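Putative xanthine dehydrogenase YAGS fad-binding subunit (Escherichia coli, PDB 5G5G) probably serves as the molybdenum-cofactor subunit of a periplasmic aldehyde oxidase, holding the centre at which aldehydes would be oxidised to carboxylic acids. Local coordinates at residues A172-D177 with A369-I374; L289-D294 with I363-L368; S296-A301 with R380-T385. All blocks are in the same frame, centred on the assembly; numbering follows the deposited sequence. Where two conformers were deposited one is given.

All three contacts join one five-stranded mixed sheet to the consecutive helices 354-372 and 376-382. Contact 2 is the buried middle, with its centre about 6 Å from that of contact 1 and about 10 Å from that of contact 3; the centres of contacts 1 and 3 are about 11 Å apart. Neighbouring strands carry them: V174 O and A293 N, 2.8 Å apart, tie contacts 1 and 2, while G292 O and T300 N at 2.9 Å tie contacts 2 and 3. I374 CD1 also rests 3.7 Å from G297 CA. M349, R350 and P352, just ahead of helix 354-372, line the molybdenum site; the contacts use that helix's later turns and its successor.

Contact 1 (A172-D177 with A369-I374); sequences AAVKID and AEKAGI
V174 and A372 bring their CA atoms within 6.3 Å where the start of strand 174-182 runs past the C-terminal turn of helix 354-372. V174 points its isopropyl group at the helix: CG2 sits 3.6 Å from K371 CG, and CG1 faces A372 CB more loosely at 4.2 Å. The K371 side chain leaves with CG anti to its backbone N (chi1 -155°), bends at chi2, and runs antiparallel alongside V174, its CB and CG against CG2. Its CD passes 4.1 Å from I176 CG2, and NZ then gives a hydrogen bond of 2.8 Å to K175 O, reaching it nearly in line with the carbonyl (C=O...N angle 162°). K175 itself turns the other way, curling back to bond A172 O and F169 O through NZ. The strand opens with a classic beta bulge, A173 and V174 both facing A293, and the helix closes with a Schellman motif at G373. Strand 174-182 is outermost in its sheet within this chain; V174 and I176 spend their backbone bonds on A293 and I291, and K175 O points to the opposite edge. The K371 ammonium therefore supplies that edge carbonyl with a donor, while the methylenes of the same chain cover V174.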
loop_
_atom_site.group_PDB
_atom_site.type_symbol
_atom_site.label_atom_id
_atom_site.label_comp_id
_atom_site.label_asym_id
_atom_site.label_seq_id
_atom_site.Cartn_x
_atom_site.Cartn_y
_atom_site.Cartn_z
ATOM N N ALA C 172 35.809 13.879 22.567
ATOM C CA ALA C 172 35.765 12.578 21.919
ATOM C C ALA C 172 36.843 12.428 20.834
ATOM O O ALA C 172 37.117 13.382 20.124
ATOM C CB ALA C 172 34.398 12.340 21.316
ATOM N N ALA C 173 37.423 11.226 20.758
ATOM C CA ALA C 173 38.462 10.898 19.778
ATOM C C ALA C 173 37.929 10.819 18.380
ATOM O O ALA C 173 38.632 11.135 17.438
ATOM C CB ALA C 173 39.143 9.566 20.132
ATOM N N VAL C 174 36.690 10.396 18.222
ATOM C CA VAL C 174 36.142 10.214 16.882
ATOM C C VAL C 174 34.692 10.590 16.976
ATOM O O VAL C 174 34.045 10.273 17.982
ATOM C CB VAL C 174 36.342 8.768 16.378
ATOM C CG1 VAL C 174 35.710 7.744 17.278
ATOM C CG2 VAL C 174 35.749 8.568 15.008
ATOM N N LYS C 175 34.196 11.332 15.995
ATOM C CA LYS C 175 32.834 11.768 16.079
ATOM C C LYS C 175 32.197 12.060 14.747
ATOM O O LYS C 175 32.892 12.264 13.767
ATOM C CB LYS C 175 32.737 13.011 16.948
ATOM C CG LYS C 175 33.387 14.246 16.348
ATOM C CD LYS C 175 33.882 15.255 17.363
ATOM C CE LYS C 175 35.188 14.791 18.008
ATOM N NZ LYS C 175 35.750 15.664 19.068
ATOM N N ILE C 176 30.872 12.063 14.748
ATOM C CA ILE C 176 30.084 12.460 13.552
ATOM C C ILE C 176 29.078 13.537 13.920
ATOM O O ILE C 176 28.694 13.647 15.084
ATOM C CB ILE C 176 29.361 11.264 12.849
ATOM C CG1 ILE C 176 28.323 10.631 13.760
ATOM C CG2 ILE C 176 30.354 10.207 12.386
ATOM C CD1 ILE C 176 26.925 11.228 13.598
ATOM N N ASP C 177 28.728 14.357 12.923
ATOM C CA ASP C 177 27.690 15.400 13.020
ATOM C C ASP C 177 26.992 15.368 11.667
ATOM O O ASP C 177 27.605 15.724 10.668
ATOM C CB ASP C 177 28.304 16.778 13.290
ATOM C CG ASP C 177 27.269 17.897 13.395
ATOM O OD1 ASP C 177 26.258 17.831 12.723
ATOM O OD2 ASP C 177 27.485 18.895 14.120
ATOM N N ALA C 369 30.951 4.023 13.207
ATOM C CA ALA C 369 31.712 2.773 13.234
ATOM C C ALA C 369 32.800 2.791 12.129
ATOM O O ALA C 369 33.952 2.435 12.361
ATOM C CB ALA C 369 30.777 1.574 13.069
ATOM N N GLU C 370 32.427 3.280 10.962
ATOM C CA GLU C 370 33.334 3.370 9.834
ATOM C C GLU C 370 34.484 4.303 10.163
ATOM O O GLU C 370 35.629 3.977 9.960
ATOM C CB GLU C 370 32.571 3.863 8.589
ATOM C CG GLU C 370 33.463 4.105 7.394
ATOM C CD GLU C 370 32.708 4.514 6.159
ATOM O OE1 GLU C 370 31.739 5.274 6.278
ATOM O OE2 GLU C 370 33.100 4.064 5.058
ATOM N N LYS C 371 34.173 5.456 10.732
ATOM C CA LYS C 371 35.185 6.423 11.113
ATOM C C LYS C 371 36.135 5.881 12.172
ATOM O O LYS C 371 37.356 6.124 12.092
ATOM C CB LYS C 371 34.517 7.699 11.612
ATOM C CG LYS C 371 35.317 8.969 11.493
ATOM C CD LYS C 371 34.283 10.059 11.205
ATOM C CE LYS C 371 34.833 11.406 11.495
ATOM N NZ LYS C 371 33.767 12.392 11.127
ATOM N N ALA C 372 35.597 5.128 13.131
ATOM C CA ALA C 372 36.383 4.489 14.181
ATOM C C ALA C 372 37.172 3.282 13.702
ATOM O O ALA C 372 38.055 2.784 14.452
ATOM C CB ALA C 372 35.486 4.077 15.313
ATOM N N GLY C 373 36.906 2.787 12.501
ATOM C CA GLY C 373 37.587 1.555 12.037
ATOM C C GLY C 373 37.080 0.260 12.701
ATOM O O GLY C 373 37.850 -0.681 12.910
ATOM N N ILE C 374 35.796 0.214 13.072
ATOM C CA ILE C 374 35.247 -0.924 13.825
ATOM C C ILE C 374 34.095 -1.468 13.022
ATOM O O ILE C 374 33.265 -0.710 12.555
ATOM C CB ILE C 374 34.789 -0.467 15.231
ATOM C CG1 ILE C 374 36.013 0.088 16.020
ATOM C CG2 ILE C 374 34.108 -1.602 15.981
ATOM C CD1 ILE C 374 35.623 0.679 17.363
#

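Contact 2 (L289-D294 with I363-L368); sequences LRIGAD and IAIDEL
I291 and L368 lie at the centre of an alpha/beta layer, where helix 354-372 rests on one face of the five-stranded mixed sheet. The axes of strand 289-293 and helix 363-368 come within 9.5 Å and run 36° apart, so the helix follows the strand rather than crossing it squarely. I291 sends its two branches to different turns of the helix. Its CG2 presses on L368 CD2 at 3.5 Å, tighter than usual for two methyl carbons. The other arm, fully extended at chi2 (180°), carries CD1 up to A364 CB at 4.0 Å. There it also meets I365 CD1 at 4.1 Å, with the two isoleucine side chains crossing at about a right angle.

A364, I365 and L368 form the stripe that successive helical turns offer to the sheet, and on the strand L289, I291 and A293 are the alternate residues facing it, while R290 points to the other side. The small A364 leaves room for both L289 CD1 and I291 CD1 at its CB, though the L289 contact is less certain because that residue adopts two conformers. The L368 side chain swings out opposite its own N (chi1 -175°), bringing CD2 against I291 and 4.4 Å from A293 CB, with CD1 3.9 Å from I291 O. No hydrogen bond links the two segments, and every residue that touches is buried. I299 from the next strand closes in on both I291 and I365, and F379 of helix 376-382 packs on I365 and L368. D366 pairs with R713 and E367 with R715 in salt bridges, and E367 also bonds the hydroxyl of Y180.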
loop_
_atom_site.group_PDB
_atom_site.type_symbol
_atom_site.label_atom_id
_atom_site.label_comp_id
_atom_site.label_asym_id
_atom_site.label_seq_id
_atom_site.Cartn_x
_atom_site.Cartn_y
_atom_site.Cartn_z
ATOM N N LEU C 289 22.025 14.536 14.366
ATOM C CA LEU C 289 22.687 13.571 15.236
ATOM C C LEU C 289 24.159 13.922 15.368
ATOM O O LEU C 289 24.857 14.085 14.351
ATOM C CB LEU C 289 22.545 12.170 14.660
ATOM C CG LEU C 289 21.240 11.503 15.070
ATOM C CD1 LEU C 289 20.896 10.360 14.130
ATOM C CD2 LEU C 289 21.334 10.964 16.480
ATOM N N ARG C 290 24.614 14.038 16.613
ATOM C CA ARG C 290 26.015 14.303 16.914
ATOM C C ARG C 290 26.432 13.202 17.903
ATOM O O ARG C 290 25.874 13.119 19.018
ATOM C CB ARG C 290 26.197 15.687 17.496
ATOM C CG ARG C 290 25.642 16.784 16.584
ATOM C CD ARG C 290 25.524 18.069 17.365
ATOM N NE ARG C 290 26.805 18.659 17.496
ATOM C CZ ARG C 290 27.149 19.593 18.406
ATOM N NH1 ARG C 290 26.272 20.038 19.340
ATOM N NH2 ARG C 290 28.383 20.093 18.385
ATOM N N ILE C 291 27.345 12.336 17.476
ATOM C CA ILE C 291 27.779 11.201 18.296
ATOM C C ILE C 291 29.290 11.141 18.333
ATOM O O ILE C 291 29.936 11.188 17.315
ATOM C CB ILE C 291 27.246 9.853 17.792
ATOM C CG1 ILE C 291 25.769 10.002 17.348
ATOM C CG2 ILE C 291 27.412 8.799 18.876
ATOM C CD1 ILE C 291 25.112 8.745 16.815
ATOM N N GLY C 292 29.837 11.002 19.546
ATOM C CA GLY C 292 31.262 10.852 19.733
ATOM C C GLY C 292 31.620 9.643 20.538
ATOM O O GLY C 292 30.844 9.231 21.426
ATOM N N ALA C 293 32.792 9.088 20.232
ATOM C CA ALA C 293 33.327 7.922 20.928
ATOM C C ALA C 293 34.782 8.143 21.312
ATOM O O ALA C 293 35.470 9.005 20.764
ATOM C CB ALA C 293 33.233 6.691 20.026
ATOM N N ASP C 294 35.239 7.348 22.267
ATOM C CA ASP C 294 36.618 7.405 22.687
ATOM C C ASP C 294 37.517 6.596 21.739
ATOM O O ASP C 294 37.016 6.009 20.759
ATOM C CB ASP C 294 36.763 7.017 24.171
ATOM C CG ASP C 294 36.554 5.530 24.463
ATOM O OD1 ASP C 294 36.546 4.651 23.565
ATOM O OD2 ASP C 294 36.449 5.253 25.682
ATOM N N ILE C 363 21.925 4.851 10.486
ATOM C CA ILE C 363 22.959 5.322 9.505
ATOM C C ILE C 363 24.096 5.995 10.265
ATOM O O ILE C 363 25.255 5.736 9.969
ATOM C CB ILE C 363 22.408 6.287 8.419
ATOM C CG1 ILE C 363 21.305 5.618 7.608
ATOM C CG2 ILE C 363 23.528 6.783 7.534
ATOM C CD1 ILE C 363 20.600 6.514 6.580
ATOM N N ALA C 364 23.781 6.893 11.197
ATOM C CA ALA C 364 24.791 7.611 11.982
ATOM C C ALA C 364 25.739 6.658 12.680
ATOM O O ALA C 364 26.959 6.845 12.667
ATOM C CB ALA C 364 24.155 8.604 12.977
ATOM N N ILE C 365 25.192 5.569 13.236
ATOM C CA ILE C 365 26.026 4.581 13.899
ATOM C C ILE C 365 26.946 3.898 12.870
ATOM O O ILE C 365 28.118 3.661 13.158
ATOM C CB ILE C 365 25.121 3.547 14.635
ATOM C CG1 ILE C 365 24.424 4.177 15.882
ATOM C CG2 ILE C 365 25.889 2.288 15.072
ATOM C CD1 ILE C 365 25.323 4.641 16.989
ATOM N N ASP C 366 26.424 3.568 11.695
ATOM C CA ASP C 366 27.239 3.011 10.611
ATOM C C ASP C 366 28.354 3.995 10.255
ATOM O O ASP C 366 29.502 3.579 10.059
ATOM C CB ASP C 366 26.395 2.680 9.391
ATOM C CG ASP C 366 27.071 1.668 8.473
ATOM O OD1 ASP C 366 27.313 0.528 8.908
ATOM O OD2 ASP C 366 27.328 2.014 7.308
ATOM N N GLU C 367 28.036 5.291 10.177
ATOM C CA GLU C 367 29.071 6.320 9.892
ATOM C C GLU C 367 30.141 6.402 10.974
ATOM O O GLU C 367 31.334 6.494 10.668
ATOM C CB GLU C 367 28.470 7.706 9.652
ATOM C CG GLU C 367 27.488 7.755 8.456
ATOM C CD GLU C 367 27.108 9.160 8.037
ATOM O OE1 GLU C 367 28.063 9.927 7.821
ATOM O OE2 GLU C 367 25.896 9.457 7.938
ATOM N N LEU C 368 29.704 6.361 12.245
ATOM C CA LEU C 368 30.646 6.444 13.333
ATOM C C LEU C 368 31.533 5.210 13.414
ATOM O O LEU C 368 32.724 5.331 13.601
ATOM C CB LEU C 368 29.928 6.724 14.653
ATOM C CG LEU C 368 30.821 6.958 15.870
ATOM C CD1 LEU C 368 31.813 8.118 15.732
ATOM C CD2 LEU C 368 29.926 7.151 17.088
#

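Contact 3 (S296-A301 with R380-T385); sequences SGKITA and RILNDT
N383 grips the backbone on both flanks of K298, just past helix 376-382 and at the entry to strand 299-310. Its ND2 donates to G297 O at 3.0 Å with a nearly straight N-H...O angle of 177°, and G297 O lies close to the plane of the amide. I299 N in turn donates to N383 OD1 at 2.8 Å. With CG anti to its carbonyl carbon (chi1 -75°), N383 holds the amide over I299, whose CG1 sits above the face of the group, 3.7 Å from N383 CG. ND2 has a further acceptor in F379 O, and a water donates to both N383 OD1 and I299 O, so OD1 takes two hydrogen bonds. L382 completes the tight part: CD2 lies 3.3 Å from S296 O, beside the peptide of G297, whose positive phi suits glycine.

The outer side is the open one, with K298 and S296 both exposed. K298 still drapes closely over L382, its CE 3.0 Å from L382 O and 3.9 Å from L382 CG, while S296 turns its hydroxyl to D294. Cutting N383 back to an alanine is likely to leave G297 O and I299 N without their mates and let the turn between strands 285-293 and 299-310 shift away from the helix end.

One amide thus meets a backbone acceptor and a backbone donor together, pairing with the chain much as a neighbouring strand would, and so probably helps set how the 296-299 turn sits against helix 376-382.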
loop_
_atom_site.group_PDB
_atom_site.type_symbol
_atom_site.label_atom_id
_atom_site.label_comp_id
_atom_site.label_asym_id
_atom_site.label_seq_id
_atom_site.Cartn_x
_atom_site.Cartn_y
_atom_site.Cartn_z
ATOM N N SER C 296 38.786 3.720 22.135
ATOM C CA SER C 296 38.357 2.298 22.065
ATOM C C SER C 296 37.030 2.040 21.345
ATOM O O SER C 296 36.649 0.901 21.113
ATOM C CB SER C 296 38.349 1.720 23.507
ATOM O OG SER C 296 37.294 2.290 24.309
ATOM N N GLY C 297 36.342 3.090 20.913
ATOM C CA GLY C 297 35.078 2.947 20.227
ATOM C C GLY C 297 33.868 2.963 21.129
ATOM O O GLY C 297 32.737 2.802 20.635
ATOM N N LYS C 298 34.064 3.243 22.409
ATOM C CA LYS C 298 32.955 3.449 23.350
ATOM C C LYS C 298 32.362 4.835 23.144
ATOM O O LYS C 298 33.061 5.848 23.276
ATOM C CB LYS C 298 33.409 3.338 24.823
ATOM C CG LYS C 298 33.711 1.895 25.257
ATOM C CD LYS C 298 32.404 1.182 25.598
ATOM C CE LYS C 298 32.552 -0.297 25.903
ATOM N NZ LYS C 298 33.533 -0.531 26.986
ATOM N N ILE C 299 31.072 4.871 22.842
ATOM C CA ILE C 299 30.359 6.135 22.722
ATOM C C ILE C 299 30.421 6.829 24.066
ATOM O O ILE C 299 30.173 6.201 25.097
ATOM C CB ILE C 299 28.903 5.900 22.297
ATOM C CG1 ILE C 299 28.887 5.358 20.869
ATOM C CG2 ILE C 299 28.063 7.175 22.414
ATOM C CD1 ILE C 299 27.531 4.846 20.425
ATOM N N THR C 300 30.751 8.109 24.046
ATOM C CA THR C 300 30.800 8.970 25.212
ATOM C C THR C 300 29.812 10.141 25.160
ATOM O O THR C 300 29.568 10.770 26.194
ATOM C CB THR C 300 32.191 9.559 25.367
ATOM O OG1 THR C 300 32.545 10.250 24.169
ATOM C CG2 THR C 300 33.199 8.427 25.648
ATOM N N ALA C 301 29.298 10.447 23.969
ATOM C CA ALA C 301 28.489 11.636 23.778
ATOM C C ALA C 301 27.465 11.376 22.706
ATOM O O ALA C 301 27.824 10.945 21.613
ATOM C CB ALA C 301 29.399 12.805 23.403
ATOM N N ARG C 380 28.140 -1.932 17.746
ATOM C CA ARG C 380 26.890 -1.978 18.530
ATOM C C ARG C 380 27.039 -2.872 19.740
ATOM O O ARG C 380 26.595 -2.509 20.823
ATOM C CB ARG C 380 25.717 -2.401 17.656
ATOM C CG ARG C 380 25.368 -1.390 16.590
ATOM C CD ARG C 380 24.182 -1.895 15.759
ATOM N NE ARG C 380 23.697 -0.850 14.847
ATOM C CZ ARG C 380 24.297 -0.520 13.703
ATOM N NH1 ARG C 380 25.381 -1.162 13.289
ATOM N NH2 ARG C 380 23.780 0.452 12.934
ATOM N N ILE C 381 27.737 -3.995 19.614
ATOM C CA ILE C 381 27.924 -4.893 20.750
ATOM C C ILE C 381 28.730 -4.166 21.828
ATOM O O ILE C 381 28.377 -4.233 23.018
ATOM C CB ILE C 381 28.563 -6.231 20.306
ATOM C CG1 ILE C 381 27.535 -7.023 19.473
ATOM C CG2 ILE C 381 28.992 -7.078 21.519
ATOM C CD1 ILE C 381 28.140 -8.198 18.699
ATOM N N LEU C 382 29.846 -3.526 21.429
ATOM C CA LEU C 382 30.664 -2.764 22.344
ATOM C C LEU C 382 29.886 -1.725 23.147
ATOM O O LEU C 382 30.290 -1.412 24.258
ATOM C CB LEU C 382 31.741 -2.044 21.558
ATOM C CG LEU C 382 32.896 -1.398 22.229
ATOM C CD1 LEU C 382 33.821 -2.522 22.720
ATOM C CD2 LEU C 382 33.630 -0.478 21.241
ATOM N N ASN C 383 28.862 -1.126 22.511
ATOM C CA ASN C 383 28.056 -0.037 23.081
ATOM C C ASN C 383 26.667 -0.474 23.610
ATOM O O ASN C 383 25.741 0.327 23.759
ATOM C CB ASN C 383 27.944 1.068 22.009
ATOM C CG ASN C 383 29.227 1.840 21.898
ATOM O OD1 ASN C 383 29.623 2.467 22.867
ATOM N ND2 ASN C 383 29.955 1.680 20.791
ATOM N N ASP C 384 26.512 -1.778 23.876
ATOM C CA ASP C 384 25.276 -2.297 24.481
ATOM C C ASP C 384 25.155 -1.685 25.872
ATOM O O ASP C 384 26.159 -1.404 26.516
ATOM C CB ASP C 384 25.392 -3.816 24.634
ATOM C CG ASP C 384 24.089 -4.470 25.168
ATOM O OD1 ASP C 384 23.106 -4.365 24.434
ATOM O OD2 ASP C 384 24.108 -5.054 26.293
ATOM N N THR C 385 23.935 -1.436 26.302
ATOM C CA THR C 385 23.632 -1.045 27.665
ATOM C C THR C 385 22.509 -1.962 28.172
ATOM O O THR C 385 21.493 -2.107 27.538
ATOM C CB THR C 385 23.272 0.455 27.806
ATOM O OG1 THR C 385 22.937 0.748 29.188
ATOM C CG2 THR C 385 22.148 0.874 26.936
HETATM O O HOH W 1 29.548 3.521 25.457
#